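2-dehydro-3-deoxy-D-arabinonate dehydratase (Sulfolobus solfataricus, PDB 2Q18) catalyses the metal-dependent dehydration of 2-dehydro-3-deoxy-D-arabinonate to 2,5-dioxopentanoate, a step in the oxidation of D-arabinonate to 2-oxoglutarate. Local coordinates at residues K2-S14 and I62-P74. Sequence-based numbering, arbitrary orientation.
Sequences KLFRVVKRGYYIS and INDIRITKPIDPP
The guanidinium of R5 lies between I71, whose CA sits over one face, and the ring of Y12, whose CE2 covers the opposite face. At its edge, in plane, is CG of D72. NH1 of R5 in turn sits over one face of the Y12 ring, 3.6 Å above its plane, with V6 O at the ring edge. In this FAH-family enzyme, the contact is an antiparallel strand pairing: the hairpin 2-14, closed by a type I' turn from K8 to Y11, pairs through strand 2-8 with strand 65-67. R5 grips D72 end-on, NH1 to OD2 and NH2 to OD1, each at 2.9 Å and nearly straight. The two planes stand 63° apart, and both oxygens are met from above the carboxylate plane. CG of R5 is anti to the backbone N (chi1 -170°) and the chain bends at chi3 (61°), which brings NE within 2.8 Å of K69 O. A leucine here would probably leave D72 without its charged mate and K69 O without this donor. T68 N also bonds to R5 O. Within the strands, V7 and R66 exchange two backbone bonds. CG1 of V7 lies over one face of the R66 guanidinium, 3.4 Å from NH2, while R66 NH1 forms a salt bridge with E129. CG2 of V6 meets I65 CB. Near the turn, one water accepts from R9 N and donates to D64 O at 2.6 Å.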
loop_
_atom_site.group_PDB
_atom_site.type_symbol
_atom_site.label_atom_id
_atom_site.label_comp_id
_atom_site.label_asym_id
_atom_site.label_seq_id
_atom_site.Cartn_x
_atom_site.Cartn_y
_atom_site.Cartn_z
ATOM N N LYS A 2 29.503 2.541 6.084
ATOM C CA LYS A 2 28.899 3.389 7.105
ATOM C C LYS A 2 27.634 4.021 6.539
ATOM O O LYS A 2 27.671 4.791 5.578
ATOM C CB LYS A 2 29.887 4.441 7.621
ATOM C CG LYS A 2 31.152 3.833 8.208
ATOM C CD LYS A 2 32.078 4.870 8.811
ATOM C CE LYS A 2 33.328 4.189 9.360
ATOM N NZ LYS A 2 34.259 5.153 9.997
ATOM N N LEU A 3 26.512 3.673 7.154
ATOM C CA LEU A 3 25.202 3.986 6.619
ATOM C C LEU A 3 24.594 5.198 7.316
ATOM O O LEU A 3 24.576 5.272 8.543
ATOM C CB LEU A 3 24.311 2.752 6.781
ATOM C CG LEU A 3 22.864 2.734 6.312
ATOM C CD1 LEU A 3 22.521 1.332 5.823
ATOM C CD2 LEU A 3 21.960 3.133 7.468
ATOM N N PHE A 4 24.103 6.144 6.522
ATOM C CA PHE A 4 23.363 7.282 7.055
ATOM C C PHE A 4 22.081 7.527 6.265
ATOM O O PHE A 4 21.873 6.936 5.205
ATOM C CB PHE A 4 24.241 8.548 7.162
ATOM C CG PHE A 4 24.762 9.077 5.841
ATOM C CD1 PHE A 4 25.879 8.506 5.233
ATOM C CD2 PHE A 4 24.167 10.185 5.241
ATOM C CE1 PHE A 4 26.377 9.006 4.025
ATOM C CE2 PHE A 4 24.659 10.700 4.037
ATOM C CZ PHE A 4 25.765 10.107 3.428
ATOM N N ARG A 5 21.218 8.381 6.801
ATOM C CA ARG A 5 19.939 8.668 6.169
ATOM C C ARG A 5 19.619 10.149 6.297
ATOM O O ARG A 5 19.906 10.777 7.326
ATOM C CB ARG A 5 18.825 7.808 6.792
ATOM C CG ARG A 5 17.481 7.839 6.046
ATOM C CD ARG A 5 16.479 6.844 6.642
ATOM N NE ARG A 5 16.169 7.142 8.040
ATOM C CZ ARG A 5 15.089 6.712 8.684
ATOM N NH1 ARG A 5 14.193 5.951 8.066
ATOM N NH2 ARG A 5 14.903 7.043 9.954
ATOM N N VAL A 6 19.045 10.701 5.234
ATOM C CA VAL A 6 18.576 12.079 5.233
ATOM C C VAL A 6 17.072 12.108 5.011
ATOM O O VAL A 6 16.500 11.175 4.434
ATOM C CB VAL A 6 19.284 12.955 4.145
ATOM C CG1 VAL A 6 20.803 12.871 4.281
ATOM C CG2 VAL A 6 18.845 12.557 2.726
ATOM N N VAL A 7 16.439 13.175 5.485
ATOM C CA VAL A 7 15.059 13.471 5.137
ATOM C C VAL A 7 15.077 14.648 4.154
ATOM O O VAL A 7 15.818 15.620 4.339
ATOM C CB VAL A 7 14.167 13.719 6.398
ATOM C CG1 VAL A 7 14.652 14.927 7.213
ATOM C CG2 VAL A 7 12.693 13.869 6.016
ATOM N N LYS A 8 14.290 14.527 3.089
ATOM C CA LYS A 8 14.291 15.484 1.991
ATOM C C LYS A 8 12.858 15.640 1.508
ATOM O O LYS A 8 12.243 14.675 1.045
ATOM C CB LYS A 8 15.183 14.964 0.857
ATOM C CG LYS A 8 15.242 15.838 -0.390
ATOM C CD LYS A 8 15.962 15.096 -1.505
ATOM C CE LYS A 8 16.400 16.018 -2.621
ATOM N NZ LYS A 8 17.176 15.254 -3.641
ATOM N N ARG A 9 12.326 16.855 1.640
ATOM C CA ARG A 9 10.948 17.163 1.253
ATOM C C ARG A 9 9.961 16.117 1.789
ATOM O O ARG A 9 9.031 15.707 1.092
ATOM C CB ARG A 9 10.832 17.289 -0.273
ATOM C CG ARG A 9 11.875 18.214 -0.916
ATOM C CD ARG A 9 11.827 18.117 -2.434
ATOM N NE ARG A 9 10.487 18.417 -2.942
ATOM C CZ ARG A 9 10.119 19.588 -3.459
ATOM N NH1 ARG A 9 8.870 19.756 -3.879
ATOM N NH2 ARG A 9 10.997 20.583 -3.565
ATOM N N GLY A 10 10.183 15.673 3.023
ATOM C CA GLY A 10 9.279 14.721 3.666
ATOM C C GLY A 10 9.529 13.241 3.406
ATOM O O GLY A 10 8.897 12.398 4.041
ATOM N N TYR A 11 10.432 12.916 2.479
ATOM C CA TYR A 11 10.811 11.517 2.227
ATOM C C TYR A 11 12.265 11.227 2.611
ATOM O O TYR A 11 13.069 12.148 2.769
ATOM C CB TYR A 11 10.524 11.096 0.769
ATOM C CG TYR A 11 11.165 11.965 -0.295
ATOM C CD1 TYR A 11 10.445 12.992 -0.911
ATOM C CD2 TYR A 11 12.484 11.752 -0.704
ATOM C CE1 TYR A 11 11.029 13.793 -1.896
ATOM C CE2 TYR A 11 13.077 12.553 -1.685
ATOM C CZ TYR A 11 12.344 13.566 -2.277
ATOM O OH TYR A 11 12.924 14.358 -3.251
ATOM N N TYR A 12 12.590 9.945 2.755
ATOM C CA TYR A 12 13.924 9.519 3.170
ATOM C C TYR A 12 14.766 9.046 2.003
ATOM O O TYR A 12 14.249 8.463 1.047
ATOM C CB TYR A 12 13.843 8.376 4.182
ATOM C CG TYR A 12 13.265 8.733 5.532
ATOM C CD1 TYR A 12 12.107 8.108 5.998
ATOM C CD2 TYR A 12 13.885 9.676 6.355
ATOM C CE1 TYR A 12 11.573 8.423 7.251
ATOM C CE2 TYR A 12 13.362 9.999 7.604
ATOM C CZ TYR A 12 12.207 9.373 8.046
ATOM O OH TYR A 12 11.686 9.688 9.283
ATOM N N ILE A 13 16.069 9.303 2.091
ATOM C CA ILE A 13 17.048 8.673 1.211
ATOM C C ILE A 13 18.190 8.142 2.072
ATOM O O ILE A 13 18.721 8.861 2.932
ATOM C CB ILE A 13 17.607 9.633 0.128
ATOM C CG1 ILE A 13 16.472 10.286 -0.671
ATOM C CG2 ILE A 13 18.552 8.873 -0.821
ATOM C CD1 ILE A 13 16.924 11.435 -1.578
ATOM N N SER A 14 18.553 6.883 1.850
ATOM C CA SER A 14 19.670 6.273 2.555
ATOM C C SER A 14 20.928 6.257 1.704
ATOM O O SER A 14 20.870 6.060 0.487
ATOM C CB SER A 14 19.319 4.856 3.008
ATOM O OG SER A 14 18.453 4.898 4.125
ATOM N N ILE A 62 22.109 20.447 4.528
ATOM C CA ILE A 62 22.676 21.102 3.350
ATOM C C ILE A 62 21.563 21.173 2.316
ATOM O O ILE A 62 20.977 20.146 1.955
ATOM C CB ILE A 62 23.875 20.313 2.739
ATOM C CG1 ILE A 62 24.904 19.903 3.804
ATOM C CG2 ILE A 62 24.528 21.110 1.592
ATOM C CD1 ILE A 62 25.546 21.060 4.572
ATOM N N ASN A 63 21.275 22.385 1.844
ATOM C CA ASN A 63 20.199 22.619 0.878
ATOM C C ASN A 63 18.859 22.067 1.370
ATOM O O ASN A 63 18.358 22.506 2.406
ATOM C CB ASN A 63 20.577 22.080 -0.509
ATOM C CG ASN A 63 21.762 22.818 -1.121
ATOM O OD1 ASN A 63 22.741 22.201 -1.547
ATOM N ND2 ASN A 63 21.680 24.147 -1.158
ATOM N N ASP A 64 18.288 21.100 0.650
ATOM C CA ASP A 64 17.001 20.528 1.053
ATOM C C ASP A 64 17.094 19.135 1.697
ATOM O O ASP A 64 16.071 18.467 1.886
ATOM C CB ASP A 64 15.999 20.539 -0.111
ATOM C CG ASP A 64 16.499 19.786 -1.328
ATOM O OD1 ASP A 64 17.691 19.408 -1.363
ATOM O OD2 ASP A 64 15.691 19.577 -2.261
ATOM N N ILE A 65 18.310 18.709 2.045
ATOM C CA ILE A 65 18.499 17.445 2.767
ATOM C C ILE A 65 18.998 17.664 4.198
ATOM O O ILE A 65 19.835 18.534 4.451
ATOM C CB ILE A 65 19.420 16.435 2.011
ATOM C CG1 ILE A 65 20.882 16.904 1.986
ATOM C CG2 ILE A 65 18.885 16.163 0.595
ATOM C CD1 ILE A 65 21.873 15.867 1.460
ATOM N N ARG A 66 18.477 16.866 5.125
ATOM C CA ARG A 66 18.878 16.938 6.522
ATOM C C ARG A 66 19.132 15.537 7.076
ATOM O O ARG A 66 18.282 14.647 6.949
ATOM C CB ARG A 66 17.800 17.653 7.346
ATOM C CG ARG A 66 18.166 17.841 8.814
ATOM C CD ARG A 66 17.068 18.553 9.599
ATOM N NE ARG A 66 15.803 17.815 9.644
ATOM C CZ ARG A 66 15.555 16.775 10.440
ATOM N NH1 ARG A 66 16.486 16.308 11.263
ATOM N NH2 ARG A 66 14.369 16.187 10.403
ATOM N N ILE A 67 20.299 15.347 7.691
ATOM C CA ILE A 67 20.643 14.065 8.301
ATOM C C ILE A 67 19.683 13.759 9.459
ATOM O O ILE A 67 19.181 14.671 10.125
ATOM C CB ILE A 67 22.142 14.010 8.731
ATOM C CG1 ILE A 67 22.584 12.568 9.015
ATOM C CG2 ILE A 67 22.424 14.976 9.911
ATOM C CD1 ILE A 67 24.096 12.377 9.128
ATOM N N THR A 68 19.395 12.481 9.668
ATOM C CA THR A 68 18.468 12.070 10.723
ATOM C C THR A 68 18.894 10.713 11.292
ATOM O O THR A 68 20.044 10.300 11.107
ATOM C CB THR A 68 16.985 12.100 10.222
ATOM O OG1 THR A 68 16.093 11.838 11.314
ATOM C CG2 THR A 68 16.741 11.092 9.081
ATOM N N LYS A 69 17.993 10.037 12.003
ATOM C CA LYS A 69 18.226 8.646 12.418
ATOM C C LYS A 69 18.567 7.825 11.177
ATOM O O LYS A 69 17.865 7.929 10.172
ATOM C CB LYS A 69 16.972 8.059 13.076
ATOM C CG LYS A 69 16.609 8.660 14.422
ATOM C CD LYS A 69 15.256 8.140 14.916
ATOM C CE LYS A 69 14.101 8.848 14.210
ATOM N NZ LYS A 69 12.813 8.632 14.893
ATOM N N PRO A 70 19.664 7.044 11.219
ATOM C CA PRO A 70 20.028 6.217 10.061
ATOM C C PRO A 70 19.018 5.103 9.728
ATOM O O PRO A 70 18.939 4.676 8.572
ATOM C CB PRO A 70 21.390 5.625 10.450
ATOM C CG PRO A 70 21.459 5.733 11.923
ATOM C CD PRO A 70 20.647 6.931 12.313
ATOM N N ILE A 71 18.273 4.638 10.731
ATOM C CA ILE A 71 17.172 3.684 10.531
ATOM C C ILE A 71 16.032 4.033 11.475
ATOM O O ILE A 71 16.208 4.831 12.402
ATOM C CB ILE A 71 17.581 2.187 10.801
ATOM C CG1 ILE A 71 17.987 1.976 12.271
ATOM C CG2 ILE A 71 18.657 1.700 9.811
ATOM C CD1 ILE A 71 18.182 0.509 12.673
ATOM N N ASP A 72 14.869 3.439 11.228
ATOM C CA ASP A 72 13.783 3.418 12.198
ATOM C C ASP A 72 13.844 2.075 12.928
ATOM O O ASP A 72 13.377 1.063 12.397
ATOM C CB ASP A 72 12.421 3.595 11.506
ATOM C CG ASP A 72 12.298 4.932 10.776
ATOM O OD1 ASP A 72 12.593 5.980 11.389
ATOM O OD2 ASP A 72 11.901 4.936 9.585
ATOM N N PRO A 73 14.426 2.051 14.147
ATOM C CA PRO A 73 14.539 0.776 14.857
ATOM C C PRO A 73 13.179 0.379 15.437
ATOM O O PRO A 73 12.612 1.132 16.233
ATOM C CB PRO A 73 15.544 1.081 15.970
ATOM C CG PRO A 73 15.371 2.548 16.241
ATOM C CD PRO A 73 14.952 3.181 14.939
ATOM N N PRO A 74 12.641 -0.787 15.032
ATOM C CA PRO A 74 11.295 -1.122 15.493
ATOM C C PRO A 74 11.209 -1.191 17.016
ATOM O O PRO A 74 10.180 -0.838 17.588
ATOM C CB PRO A 74 11.025 -2.488 14.849
ATOM C CG PRO A 74 11.963 -2.543 13.675
ATOM C CD PRO A 74 13.199 -1.831 14.152
HETATM O O HOH W 1 21.862 9.131 9.537
HETATM O O HOH W 2 13.678 19.203 2.480
HETATM O O HOH W 3 14.132 9.839 11.163
#